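Local coordinates for protein stn1 (Schizosaccharomyces pombe, PDB 3KF6) that is required for telomere maintenance, binds single-stranded telomeric DNA and interacts with Ten1, this chain being its N-terminal OB-fold part, at residues 18-23 with 136-141; 41-46 with 144-149; 53-58 with 71-76; 65-70 with 79-84; 103-108 with 118-123. One frame throughout, in Å; residues are numbered along the deposited sequence.

From the N terminus, contact 1 closes the widest loop, bringing residues 18-23, just ahead of helix 23-26, against the C-terminal helix 130-153. Contact 2 starts inside that loop and ends beyond it, so the two cross; both use the same helix, and they touch where Met21 packs on Trp42. Contacts 3, 4 and 5 are nested within both loops and belong to the OB barrel. Contacts 3 and 4 cross: contact 4 uses residues 65-70, and contact 3 takes up the chain from Asp71 at the end of the same strand. Contact 5 follows in series. Strand 77-83 of contact 4 pairs with strand 117-120 of contact 5, and strand 49-62 of contact 3 with strand 102-110.

Contact 1. Residues 18-23 with 136-141; sequences WNPMFI and WQKRMR
The Phe22 ring takes Arg139 CB over one face, a CH-pi contact with CB 3.7 Å from the ring centroid, while Met140 CG meets its edge at Phe22 CE1. Arg139 also offers a flat group of its own: Pro20 CB sits over the centre of one guanidinium face, and Met21 O lies at the edge. There Arg139 NE donates to Met21 O over 3.0 Å, arriving well above the carbonyl plane. Lys138 NZ reaches the edge of the Trp18 ring, 3.2 Å from CZ2. With chi1 at -75°, CG of Arg139 stands opposite its carbonyl carbon, and the extended chain runs on past Phe22 to Gln51, whose OE1 receives NH2. Replacing Arg139 by alanine would probably cost Met21 O its NE donor and Gln51 its NH2 partner, and open a gap beside Pro20. Water 1 joins Pro20 O to Arg139 O. The contact fastens the segment leading into helix 23-26 to the C-terminal helix that flanks the OB barrel, a helix that also packs on Ten1 through Trp136 and Met140.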
# COMPACT_ATOMS: atom_id res chain seq x y z
N TRP A 18 -18.18 5.98 5.00
CA TRP A 18 -17.24 5.50 3.98
C TRP A 18 -16.06 4.72 4.58
O TRP A 18 -15.12 4.35 3.87
CB TRP A 18 -16.73 6.68 3.14
CG TRP A 18 -15.41 7.34 3.53
CD1 TRP A 18 -14.53 6.95 4.51
CD2 TRP A 18 -14.80 8.47 2.88
NE1 TRP A 18 -13.41 7.76 4.50
CE2 TRP A 18 -13.55 8.70 3.51
CE3 TRP A 18 -15.18 9.30 1.82
CZ2 TRP A 18 -12.68 9.73 3.11
CZ3 TRP A 18 -14.31 10.33 1.43
CH2 TRP A 18 -13.08 10.53 2.07
N ASN A 19 -16.11 4.48 5.88
CA ASN A 19 -15.08 3.76 6.62
C ASN A 19 -13.70 3.59 5.99
O ASN A 19 -13.46 2.65 5.24
CB ASN A 19 -15.61 2.37 7.01
CG ASN A 19 -16.95 2.43 7.72
OD1 ASN A 19 -17.08 3.03 8.78
ND2 ASN A 19 -17.95 1.78 7.14
N PRO A 20 -12.77 4.51 6.29
CA PRO A 20 -11.41 4.41 5.74
C PRO A 20 -10.70 3.34 6.57
O PRO A 20 -10.57 3.47 7.79
CB PRO A 20 -10.85 5.82 5.95
CG PRO A 20 -11.52 6.25 7.23
CD PRO A 20 -12.94 5.75 7.08
N MET A 21 -10.23 2.28 5.92
CA MET A 21 -9.60 1.18 6.65
C MET A 21 -8.29 0.66 6.06
O MET A 21 -7.99 0.87 4.89
CB MET A 21 -10.56 -0.02 6.70
CG MET A 21 -11.87 0.23 7.42
SD MET A 21 -12.93 -1.25 7.38
CE MET A 21 -12.01 -2.36 8.43
N PHE A 22 -7.52 -0.02 6.91
CA PHE A 22 -6.28 -0.66 6.48
C PHE A 22 -6.72 -2.04 6.01
O PHE A 22 -7.66 -2.63 6.57
CB PHE A 22 -5.30 -0.81 7.65
CG PHE A 22 -4.57 0.46 7.98
CD1 PHE A 22 -4.69 1.04 9.24
CD2 PHE A 22 -3.76 1.08 7.02
CE1 PHE A 22 -4.00 2.22 9.54
CE2 PHE A 22 -3.08 2.26 7.32
CZ PHE A 22 -3.20 2.83 8.59
N ILE A 23 -6.04 -2.56 5.00
CA ILE A 23 -6.40 -3.86 4.43
C ILE A 23 -6.36 -5.01 5.43
O ILE A 23 -7.22 -5.88 5.40
CB ILE A 23 -5.52 -4.14 3.19
CG1 ILE A 23 -5.93 -3.16 2.09
CG2 ILE A 23 -5.67 -5.59 2.73
CD1 ILE A 23 -5.00 -3.14 0.88
N TRP A 136 -2.85 7.25 5.61
CA TRP A 136 -2.48 6.44 6.77
C TRP A 136 -2.90 7.17 8.04
O TRP A 136 -3.40 6.54 8.98
CB TRP A 136 -0.96 6.19 6.81
CG TRP A 136 -0.43 5.49 5.60
CD1 TRP A 136 -1.12 4.68 4.75
CD2 TRP A 136 0.91 5.55 5.11
NE1 TRP A 136 -0.29 4.23 3.75
CE2 TRP A 136 0.96 4.75 3.95
CE3 TRP A 136 2.08 6.20 5.54
CZ2 TRP A 136 2.14 4.59 3.20
CZ3 TRP A 136 3.24 6.04 4.80
CH2 TRP A 136 3.26 5.24 3.64
N GLN A 137 -2.71 8.48 8.07
CA GLN A 137 -3.08 9.30 9.22
C GLN A 137 -4.57 9.17 9.51
O GLN A 137 -4.98 8.91 10.64
CB GLN A 137 -2.74 10.77 8.95
CG GLN A 137 -3.15 11.71 10.07
CD GLN A 137 -2.74 13.14 9.79
OE1 GLN A 137 -2.86 13.62 8.66
NE2 GLN A 137 -2.28 13.84 10.82
N LYS A 138 -5.37 9.34 8.46
CA LYS A 138 -6.83 9.23 8.58
C LYS A 138 -7.26 7.87 9.13
O LYS A 138 -8.15 7.78 9.98
CB LYS A 138 -7.47 9.46 7.21
CG LYS A 138 -8.98 9.29 7.20
CD LYS A 138 -9.57 9.53 5.82
CE LYS A 138 -9.38 10.97 5.39
NZ LYS A 138 -10.02 11.25 4.08
N ARG A 139 -6.63 6.81 8.64
CA ARG A 139 -6.97 5.46 9.09
C ARG A 139 -6.59 5.16 10.53
O ARG A 139 -7.34 4.47 11.23
CB ARG A 139 -6.36 4.44 8.13
CG ARG A 139 -7.15 4.39 6.84
CD ARG A 139 -6.41 3.79 5.65
NE ARG A 139 -7.33 3.78 4.51
CZ ARG A 139 -7.74 4.87 3.87
NH1 ARG A 139 -7.31 6.08 4.22
NH2 ARG A 139 -8.66 4.76 2.91
N MET A 140 -5.45 5.65 10.98
CA MET A 140 -5.06 5.40 12.36
C MET A 140 -5.98 6.15 13.32
O MET A 140 -6.36 5.64 14.37
CB MET A 140 -3.59 5.78 12.58
CG MET A 140 -2.62 4.82 11.91
SD MET A 140 -0.88 5.19 12.22
CE MET A 140 -0.64 6.55 11.06
N ARG A 141 -6.37 7.36 12.93
CA ARG A 141 -7.25 8.17 13.76
C ARG A 141 -8.64 7.53 13.82
O ARG A 141 -9.25 7.44 14.89
CB ARG A 141 -7.36 9.59 13.21
CG ARG A 141 -8.15 10.54 14.10
CD ARG A 141 -8.23 11.94 13.50
NE ARG A 141 -8.90 12.87 14.40
CZ ARG A 141 -9.16 14.14 14.12
NH1 ARG A 141 -8.78 14.65 12.95
NH2 ARG A 141 -9.77 14.91 15.01
O HOH W 1 -9.15 2.56 10.09

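Contact 2. Residues 41-46 with 144-149; sequences FWMGFP and KNLTKI
Leu146 is met by three side chains of the 41-46 hairpin. Its CD1 approaches Trp42 CZ3 at 3.6 Å, its CD2 lies 3.6 Å from Phe45 CE1, and its CB takes the methyl CE of Met43 at 3.5 Å, a tight carbon pair. The Phe45 ring also turns its edge to the helix backbone, where CE1 comes 3.3 Å from Leu146 O; farther along, its CZ touches Ile149 CG2. Met43 SD rests 3.5 Å from Thr147 OG1, a hydroxyl that is hydrogen-bonded to Lys143 O one turn back in its own helix.

The bend at the end of the Met43 chain (chi3 -83°) carries CE over the face of the Trp42 ring, where it also touches Leu146 CB. Phe45, for its part, has Met43 O above one ring face. The backbone behind these groups is a type I' turn from Trp42 to Phe45, closed by reciprocal bonds between Trp42 and Phe45. Outside the pair, Ser150 OG bonds Met43 O, and Trp42 packs on Met21 and Lys143. No hydrogen bond links the two segments themselves: this is a beta hairpin with a two-residue type I' turn, laid on the C-terminal helix through apolar side chains and separate from the sheet of the OB barrel.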
# COMPACT_ATOMS: atom_id res chain seq x y z
N PHE A 41 -19.15 -7.10 10.30
CA PHE A 41 -18.95 -6.42 11.56
C PHE A 41 -17.49 -6.27 11.95
O PHE A 41 -16.72 -7.22 11.91
CB PHE A 41 -19.72 -7.13 12.68
CG PHE A 41 -21.21 -7.10 12.50
CD1 PHE A 41 -21.82 -7.98 11.60
CD2 PHE A 41 -21.99 -6.19 13.18
CE1 PHE A 41 -23.20 -7.93 11.40
CE2 PHE A 41 -23.37 -6.13 12.99
CZ PHE A 41 -23.98 -7.01 12.09
N TRP A 42 -17.12 -5.05 12.33
CA TRP A 42 -15.76 -4.73 12.74
C TRP A 42 -15.85 -4.10 14.12
O TRP A 42 -16.41 -3.02 14.28
CB TRP A 42 -15.12 -3.77 11.73
CG TRP A 42 -13.67 -3.47 12.02
CD1 TRP A 42 -12.72 -4.33 12.47
CD2 TRP A 42 -13.00 -2.21 11.83
NE1 TRP A 42 -11.50 -3.69 12.59
CE2 TRP A 42 -11.65 -2.39 12.20
CE3 TRP A 42 -13.42 -0.94 11.39
CZ2 TRP A 42 -10.71 -1.35 12.14
CZ3 TRP A 42 -12.49 0.09 11.34
CH2 TRP A 42 -11.15 -0.13 11.71
N MET A 43 -15.30 -4.78 15.12
CA MET A 43 -15.34 -4.31 16.50
C MET A 43 -16.78 -4.13 16.95
O MET A 43 -17.08 -3.28 17.79
CB MET A 43 -14.58 -2.99 16.64
CG MET A 43 -13.09 -3.10 16.36
SD MET A 43 -12.19 -1.60 16.84
CE MET A 43 -12.45 -0.57 15.40
N GLY A 44 -17.68 -4.93 16.38
CA GLY A 44 -19.09 -4.85 16.73
C GLY A 44 -19.88 -3.87 15.89
O GLY A 44 -21.10 -3.81 15.98
N PHE A 45 -19.17 -3.09 15.08
CA PHE A 45 -19.81 -2.10 14.22
C PHE A 45 -20.16 -2.67 12.85
O PHE A 45 -19.36 -3.39 12.25
CB PHE A 45 -18.88 -0.90 14.05
CG PHE A 45 -18.55 -0.19 15.34
CD1 PHE A 45 -17.30 0.37 15.54
CD2 PHE A 45 -19.51 -0.07 16.35
CE1 PHE A 45 -16.99 1.04 16.72
CE2 PHE A 45 -19.21 0.60 17.54
CZ PHE A 45 -17.96 1.15 17.72
N PRO A 46 -21.36 -2.37 12.34
CA PRO A 46 -21.78 -2.87 11.03
C PRO A 46 -21.02 -2.15 9.91
O PRO A 46 -21.01 -0.92 9.86
CB PRO A 46 -23.27 -2.59 11.01
CG PRO A 46 -23.39 -1.35 11.84
CD PRO A 46 -22.47 -1.64 13.00
N LYS A 144 -8.58 4.37 15.98
CA LYS A 144 -8.46 4.68 17.40
C LYS A 144 -9.79 5.13 17.97
O LYS A 144 -10.18 4.70 19.06
CB LYS A 144 -7.39 5.75 17.62
CG LYS A 144 -5.98 5.21 17.43
CD LYS A 144 -4.93 6.31 17.51
CE LYS A 144 -3.53 5.72 17.30
NZ LYS A 144 -2.49 6.78 17.16
N ASN A 145 -10.51 5.97 17.23
CA ASN A 145 -11.81 6.44 17.70
C ASN A 145 -12.83 5.31 17.79
O ASN A 145 -13.56 5.21 18.77
CB ASN A 145 -12.33 7.56 16.80
CG ASN A 145 -11.65 8.88 17.08
OD1 ASN A 145 -11.41 9.24 18.23
ND2 ASN A 145 -11.34 9.63 16.02
N LEU A 146 -12.90 4.46 16.77
CA LEU A 146 -13.85 3.36 16.80
C LEU A 146 -13.54 2.40 17.95
O LEU A 146 -14.44 1.86 18.58
CB LEU A 146 -13.87 2.60 15.48
CG LEU A 146 -14.56 3.27 14.29
CD1 LEU A 146 -14.73 2.24 13.17
CD2 LEU A 146 -15.92 3.80 14.70
N THR A 147 -12.25 2.20 18.22
CA THR A 147 -11.83 1.30 19.30
C THR A 147 -12.31 1.83 20.65
O THR A 147 -12.79 1.06 21.48
CB THR A 147 -10.29 1.15 19.34
OG1 THR A 147 -9.82 0.62 18.10
CG2 THR A 147 -9.88 0.22 20.47
N LYS A 148 -12.19 3.14 20.86
CA LYS A 148 -12.62 3.76 22.11
C LYS A 148 -14.13 3.63 22.29
O LYS A 148 -14.61 3.29 23.37
CB LYS A 148 -12.21 5.24 22.14
CG LYS A 148 -10.71 5.48 22.10
CD LYS A 148 -10.38 6.95 22.24
CE LYS A 148 -8.88 7.17 22.26
NZ LYS A 148 -8.52 8.60 22.49
N ILE A 149 -14.86 3.91 21.22
CA ILE A 149 -16.31 3.82 21.24
C ILE A 149 -16.74 2.39 21.57
O ILE A 149 -17.61 2.17 22.41
CB ILE A 149 -16.93 4.21 19.89
CG1 ILE A 149 -16.60 5.67 19.58
CG2 ILE A 149 -18.43 3.99 19.90
CD1 ILE A 149 -17.02 6.11 18.19

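Contact 3. Residues 53-58 with 71-76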
# COMPACT_ATOMS: atom_id res chain seq x y z
N VAL A 53 -6.44 2.56 0.51
CA VAL A 53 -5.43 3.29 -0.25
C VAL A 53 -4.12 2.51 -0.24
O VAL A 53 -3.63 2.13 0.82
CB VAL A 53 -5.14 4.69 0.37
CG1 VAL A 53 -3.99 5.35 -0.38
CG2 VAL A 53 -6.38 5.56 0.30
N GLY A 54 -3.56 2.27 -1.42
CA GLY A 54 -2.32 1.52 -1.49
C GLY A 54 -1.79 1.46 -2.91
O GLY A 54 -2.41 2.01 -3.82
N TYR A 55 -0.66 0.80 -3.11
CA TYR A 55 -0.10 0.71 -4.46
C TYR A 55 -0.54 -0.59 -5.12
O TYR A 55 -0.86 -1.57 -4.44
CB TYR A 55 1.44 0.81 -4.45
CG TYR A 55 2.16 -0.38 -3.87
CD1 TYR A 55 2.46 -0.45 -2.50
CD2 TYR A 55 2.52 -1.47 -4.67
CE1 TYR A 55 3.09 -1.58 -1.95
CE2 TYR A 55 3.15 -2.60 -4.14
CZ TYR A 55 3.42 -2.65 -2.78
OH TYR A 55 3.99 -3.78 -2.25
N ILE A 56 -0.57 -0.59 -6.45
CA ILE A 56 -0.99 -1.77 -7.21
C ILE A 56 0.13 -2.79 -7.30
O ILE A 56 1.20 -2.51 -7.86
CB ILE A 56 -1.43 -1.37 -8.62
CG1 ILE A 56 -2.67 -0.47 -8.54
CG2 ILE A 56 -1.75 -2.62 -9.45
CD1 ILE A 56 -3.04 0.17 -9.85
N ALA A 57 -0.11 -3.97 -6.75
CA ALA A 57 0.88 -5.04 -6.76
C ALA A 57 0.70 -5.93 -7.97
O ALA A 57 1.65 -6.55 -8.45
CB ALA A 57 0.77 -5.87 -5.49
N ALA A 58 -0.53 -6.00 -8.48
CA ALA A 58 -0.79 -6.84 -9.63
C ALA A 58 -2.11 -6.52 -10.31
O ALA A 58 -3.00 -5.91 -9.72
CB ALA A 58 -0.78 -8.30 -9.20
N ASP A 71 -1.71 -3.20 -2.13
CA ASP A 71 -0.95 -3.39 -0.90
C ASP A 71 -0.80 -2.05 -0.18
O ASP A 71 -0.31 -1.09 -0.76
CB ASP A 71 0.44 -3.93 -1.24
CG ASP A 71 1.28 -4.23 -0.01
OD1 ASP A 71 0.71 -4.27 1.09
OD2 ASP A 71 2.51 -4.44 -0.15
N ASP A 72 -1.23 -1.99 1.08
CA ASP A 72 -1.07 -0.76 1.86
C ASP A 72 -0.05 -0.97 2.98
O ASP A 72 0.04 -0.17 3.91
CB ASP A 72 -2.42 -0.30 2.43
CG ASP A 72 -2.99 -1.27 3.44
OD1 ASP A 72 -2.39 -2.34 3.63
OD2 ASP A 72 -4.05 -0.96 4.03
N CYS A 73 0.73 -2.05 2.86
CA CYS A 73 1.78 -2.41 3.82
C CYS A 73 1.26 -2.79 5.19
O CYS A 73 2.02 -2.84 6.16
CB CYS A 73 2.79 -1.27 3.97
SG CYS A 73 3.61 -0.79 2.43
N SER A 74 -0.04 -3.08 5.30
CA SER A 74 -0.60 -3.44 6.59
C SER A 74 -0.43 -4.92 6.95
O SER A 74 -0.88 -5.35 8.00
CB SER A 74 -2.09 -3.07 6.64
OG SER A 74 -2.83 -3.83 5.71
N GLY A 75 0.23 -5.68 6.07
CA GLY A 75 0.44 -7.09 6.35
C GLY A 75 -0.37 -8.03 5.48
O GLY A 75 -0.13 -9.24 5.48
N MET A 76 -1.33 -7.47 4.75
CA MET A 76 -2.19 -8.23 3.85
C MET A 76 -2.48 -7.40 2.62
O MET A 76 -2.43 -6.17 2.68
CB MET A 76 -3.52 -8.57 4.55
CG MET A 76 -3.40 -9.54 5.70
SD MET A 76 -3.04 -11.19 5.12
CE MET A 76 -4.71 -11.82 4.86
O HOH W 2 -5.88 1.05 3.10
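Tyr55 and Asp71 are brought side by side by different first torsions: the tyrosine CG sits between its backbone N and carbonyl carbon (chi1 71°), whereas the aspartate CG points opposite its own N (chi1 -177°). Asp71 CB thereby lies over the phenol face, 4.0 Å from the ring centroid, and Tyr55 OH comes 2.7 Å from Asp71 OD2, at most a weak bond, its proton having another acceptor in reach. The backbones pair antiparallel, Tyr55 N to Asp71 O and Asp71 N to Tyr55 O each 3.0 Å. A phenylalanine in place of Tyr55 would probably leave OD2 without its hydroxyl neighbour. Asx turns link Asp71 OD1 to Cys73 N and Asp72 OD1 to Ser74 N. Ser6 OG and Ala7 N of Ten1 bond the Asp71 carboxylate. Water 2 accepts from Val53 N and can donate to Asp72 OD2, which also receives Ile23 N. On its other side strand 49-62 pairs with strand 102-110, Gly54 bonding Val103 through the backbone, while Val53 packs against helix 130-153.

Contact 4. Residues 65-70 with 79-84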
# COMPACT_ATOMS: atom_id res chain seq x y z
N LYS A 65 -14.52 -8.94 -15.71
CA LYS A 65 -14.01 -8.17 -14.58
C LYS A 65 -12.50 -8.05 -14.55
O LYS A 65 -11.78 -8.95 -14.99
CB LYS A 65 -14.49 -8.80 -13.26
CG LYS A 65 -13.84 -10.14 -12.95
CD LYS A 65 -14.38 -10.75 -11.67
CE LYS A 65 -13.69 -12.08 -11.37
NZ LYS A 65 -14.27 -12.75 -10.18
N HIS A 66 -12.02 -6.92 -14.05
CA HIS A 66 -10.59 -6.68 -13.92
C HIS A 66 -10.33 -6.64 -12.42
O HIS A 66 -11.13 -6.07 -11.67
CB HIS A 66 -10.19 -5.35 -14.56
CG HIS A 66 -10.55 -5.24 -16.00
ND1 HIS A 66 -10.35 -6.28 -16.90
CD2 HIS A 66 -11.08 -4.22 -16.72
CE1 HIS A 66 -10.74 -5.89 -18.10
NE2 HIS A 66 -11.18 -4.65 -18.02
N VAL A 67 -9.23 -7.24 -11.98
CA VAL A 67 -8.92 -7.27 -10.55
C VAL A 67 -7.55 -6.68 -10.25
O VAL A 67 -6.54 -7.11 -10.80
CB VAL A 67 -8.95 -8.73 -10.01
CG1 VAL A 67 -8.67 -8.73 -8.51
CG2 VAL A 67 -10.30 -9.36 -10.30
N LEU A 68 -7.54 -5.68 -9.38
CA LEU A 68 -6.29 -5.04 -8.98
C LEU A 68 -5.95 -5.49 -7.57
O LEU A 68 -6.77 -5.38 -6.66
CB LEU A 68 -6.44 -3.51 -8.98
CG LEU A 68 -6.61 -2.76 -10.30
CD1 LEU A 68 -6.66 -1.27 -10.03
CD2 LEU A 68 -5.45 -3.09 -11.22
N THR A 69 -4.75 -6.02 -7.38
CA THR A 69 -4.33 -6.44 -6.05
C THR A 69 -3.62 -5.21 -5.48
O THR A 69 -2.67 -4.70 -6.08
CB THR A 69 -3.36 -7.63 -6.09
OG1 THR A 69 -4.04 -8.77 -6.64
CG2 THR A 69 -2.90 -7.98 -4.68
N VAL A 70 -4.08 -4.74 -4.32
CA VAL A 70 -3.52 -3.54 -3.70
C VAL A 70 -2.85 -3.85 -2.37
O VAL A 70 -3.35 -4.65 -1.58
CB VAL A 70 -4.64 -2.49 -3.48
CG1 VAL A 70 -4.07 -1.23 -2.84
CG2 VAL A 70 -5.30 -2.16 -4.83
N ARG A 79 -7.79 -7.88 -2.98
CA ARG A 79 -8.20 -7.97 -4.37
C ARG A 79 -9.35 -6.98 -4.55
O ARG A 79 -10.34 -7.04 -3.83
CB ARG A 79 -8.67 -9.39 -4.70
CG ARG A 79 -7.56 -10.34 -5.11
CD ARG A 79 -8.13 -11.75 -5.33
NE ARG A 79 -7.23 -12.63 -6.06
CZ ARG A 79 -7.05 -12.60 -7.38
NH1 ARG A 79 -7.72 -11.72 -8.13
NH2 ARG A 79 -6.22 -13.45 -7.96
N VAL A 80 -9.19 -6.06 -5.50
CA VAL A 80 -10.20 -5.05 -5.79
C VAL A 80 -10.81 -5.38 -7.14
O VAL A 80 -10.12 -5.37 -8.16
CB VAL A 80 -9.56 -3.64 -5.83
CG1 VAL A 80 -10.62 -2.59 -6.19
CG2 VAL A 80 -8.94 -3.33 -4.48
N VAL A 81 -12.11 -5.68 -7.13
CA VAL A 81 -12.82 -6.08 -8.33
C VAL A 81 -13.59 -4.98 -9.07
O VAL A 81 -14.37 -4.25 -8.47
CB VAL A 81 -13.83 -7.20 -7.99
CG1 VAL A 81 -14.54 -7.67 -9.24
CG2 VAL A 81 -13.11 -8.34 -7.30
N PHE A 82 -13.35 -4.89 -10.37
CA PHE A 82 -14.03 -3.93 -11.23
C PHE A 82 -14.92 -4.71 -12.20
O PHE A 82 -14.43 -5.30 -13.16
CB PHE A 82 -13.02 -3.11 -12.03
CG PHE A 82 -12.21 -2.17 -11.19
CD1 PHE A 82 -11.08 -2.62 -10.52
CD2 PHE A 82 -12.61 -0.85 -11.03
CE1 PHE A 82 -10.36 -1.76 -9.70
CE2 PHE A 82 -11.90 0.02 -10.22
CZ PHE A 82 -10.77 -0.44 -9.54
N ILE A 83 -16.23 -4.71 -11.94
CA ILE A 83 -17.17 -5.41 -12.82
C ILE A 83 -17.35 -4.54 -14.06
O ILE A 83 -18.03 -3.51 -14.02
CB ILE A 83 -18.53 -5.61 -12.13
CG1 ILE A 83 -18.33 -6.41 -10.84
CG2 ILE A 83 -19.49 -6.36 -13.07
CD1 ILE A 83 -19.56 -6.47 -9.96
N ILE A 84 -16.72 -4.97 -15.14
CA ILE A 84 -16.73 -4.25 -16.41
C ILE A 84 -18.05 -3.62 -16.84
O ILE A 84 -18.12 -2.41 -17.04
CB ILE A 84 -16.23 -5.17 -17.55
CG1 ILE A 84 -14.86 -5.74 -17.19
CG2 ILE A 84 -16.14 -4.39 -18.85
CD1 ILE A 84 -14.29 -6.69 -18.22
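Strands 65-71 and 77-83 form an antiparallel beta hairpin of the DNA-binding OB barrel. His66 and Phe82 exchange backbone bonds, as do Leu68 and Val80, with Phe82 N to His66 O at 2.8 Å. Between them Val67 CA-H points at Val80 O. The face carrying Leu68, Val80 and Phe82 is largely apolar, with His66 at its end: Leu68 CD1 lies 3.7 Å from Phe82 CE1. Val70 CG2 meets Val80 CG2 at 3.8 Å at the end of strand 65-71. On the other face the extended Arg79 chain lies across Val67, its NH1 3.2 Å from Val67 CG1, and Lys65 CD packs on Val81 CG1. Ile84 CD1 lies over one face of the His66 ring, toward its rim, in a CH-pi contact 3.9 Å from the centroid. Phe82 also packs edge-to-face with Phe123 and against helix 88-94. The four backbone bonds fix the strand register, while the faces differ in chemistry, one largely hydrocarbon and aromatic, the other mixing Val67 and Val81 with the cationic Lys65 and Arg79.

Contact 5. Residues 103-108 with 118-123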
# COMPACT_ATOMS: atom_id res chain seq x y z
N VAL A 103 -3.53 3.98 -5.60
CA VAL A 103 -4.94 4.25 -5.82
C VAL A 103 -5.72 4.35 -4.52
O VAL A 103 -5.35 3.75 -3.50
CB VAL A 103 -5.63 3.15 -6.68
CG1 VAL A 103 -5.04 3.12 -8.09
CG2 VAL A 103 -5.49 1.78 -6.00
N CYS A 104 -6.79 5.14 -4.57
CA CYS A 104 -7.72 5.31 -3.46
C CYS A 104 -9.00 4.69 -4.02
O CYS A 104 -9.55 5.17 -5.01
CB CYS A 104 -7.95 6.79 -3.15
SG CYS A 104 -9.25 7.04 -1.92
N VAL A 105 -9.45 3.60 -3.40
CA VAL A 105 -10.64 2.90 -3.87
C VAL A 105 -11.79 2.90 -2.87
O VAL A 105 -11.59 2.63 -1.69
CB VAL A 105 -10.31 1.42 -4.18
CG1 VAL A 105 -11.55 0.70 -4.69
CG2 VAL A 105 -9.17 1.35 -5.19
N PHE A 106 -12.99 3.19 -3.36
CA PHE A 106 -14.18 3.17 -2.52
C PHE A 106 -15.04 2.03 -3.03
O PHE A 106 -15.28 1.93 -4.24
CB PHE A 106 -14.94 4.49 -2.64
CG PHE A 106 -16.21 4.53 -1.82
CD1 PHE A 106 -16.16 4.44 -0.43
CD2 PHE A 106 -17.45 4.64 -2.44
CE1 PHE A 106 -17.33 4.47 0.33
CE2 PHE A 106 -18.62 4.67 -1.69
CZ PHE A 106 -18.56 4.58 -0.30
N GLY A 107 -15.51 1.17 -2.14
CA GLY A 107 -16.34 0.07 -2.58
C GLY A 107 -17.02 -0.68 -1.45
O GLY A 107 -16.95 -0.26 -0.29
N LYS A 108 -17.67 -1.78 -1.79
CA LYS A 108 -18.35 -2.59 -0.79
C LYS A 108 -17.64 -3.91 -0.64
O LYS A 108 -17.08 -4.44 -1.59
CB LYS A 108 -19.82 -2.82 -1.17
CG LYS A 108 -20.03 -3.38 -2.57
CD LYS A 108 -21.50 -3.73 -2.79
CE LYS A 108 -21.80 -4.07 -4.24
NZ LYS A 108 -21.69 -2.87 -5.13
N LEU A 118 -12.95 -6.55 -2.47
CA LEU A 118 -13.64 -5.27 -2.51
C LEU A 118 -14.18 -5.01 -3.91
O LEU A 118 -13.43 -5.04 -4.88
CB LEU A 118 -12.66 -4.15 -2.12
CG LEU A 118 -13.18 -2.71 -2.08
CD1 LEU A 118 -14.18 -2.56 -0.94
CD2 LEU A 118 -12.00 -1.76 -1.87
N ILE A 119 -15.49 -4.79 -4.01
CA ILE A 119 -16.09 -4.50 -5.31
C ILE A 119 -16.05 -2.99 -5.42
O ILE A 119 -16.74 -2.28 -4.68
CB ILE A 119 -17.56 -4.98 -5.38
CG1 ILE A 119 -17.65 -6.47 -5.01
CG2 ILE A 119 -18.11 -4.72 -6.79
CD1 ILE A 119 -16.83 -7.40 -5.88
N ALA A 120 -15.24 -2.49 -6.34
CA ALA A 120 -15.07 -1.05 -6.52
C ALA A 120 -16.28 -0.32 -7.06
O ALA A 120 -16.94 -0.78 -7.99
CB ALA A 120 -13.87 -0.79 -7.43
N GLN A 121 -16.57 0.84 -6.47
CA GLN A 121 -17.67 1.68 -6.92
C GLN A 121 -17.04 2.89 -7.60
O GLN A 121 -17.59 3.45 -8.54
CB GLN A 121 -18.54 2.14 -5.75
CG GLN A 121 -19.62 3.12 -6.17
CD GLN A 121 -20.63 3.41 -5.08
OE1 GLN A 121 -21.48 2.58 -4.77
NE2 GLN A 121 -20.53 4.59 -4.48
N SER A 122 -15.86 3.28 -7.12
CA SER A 122 -15.13 4.39 -7.69
C SER A 122 -13.70 4.38 -7.18
O SER A 122 -13.42 3.80 -6.13
CB SER A 122 -15.78 5.73 -7.33
OG SER A 122 -15.63 6.03 -5.95
N PHE A 123 -12.80 4.98 -7.94
CA PHE A 123 -11.41 5.06 -7.52
C PHE A 123 -10.72 6.22 -8.21
O PHE A 123 -11.20 6.75 -9.21
CB PHE A 123 -10.65 3.76 -7.83
CG PHE A 123 -10.02 3.72 -9.20
CD1 PHE A 123 -10.78 3.44 -10.33
CD2 PHE A 123 -8.65 3.95 -9.35
CE1 PHE A 123 -10.19 3.39 -11.60
CE2 PHE A 123 -8.05 3.90 -10.62
CZ PHE A 123 -8.83 3.62 -11.74
O HOH W 3 -19.29 -1.55 -5.39
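Phe106 runs beside residues 121-122 from CB to ring: CB lies 3.7 Å from Ser122 OG, CD2 comes within 3.7 Å of Gln121 NE2, and CE2 closes to 3.4 Å from the same nitrogen. The amide nitrogen lies at the ring edge, in its plane, with the two flat groups turned 72° apart. A chi1 of 178° swings the ring opposite its backbone N, alongside the extended Gln121 chain. The Phe106 carbonyl takes two donors, Gln121 N at 2.8 Å and Ser122 N at 3.2 Å, the mark of a classic beta bulge. Beyond it Gly107 passes close to Ile119 O, where a CB would clash. Leu118 CD1 packs on the Gly107 carbonyl carbon, and Val105 CG1 touches both Leu118 CD2 and Ala120 CB. Water 3 links Lys108 NZ to Ile119 O. Strands 117-120 and 122-126, meeting at the corner at Gln121, both pair with strand 102-110, whose other side borders strand 49-62; strand 117-120 also runs parallel to strand 77-83, and Phe106 touches Trp18.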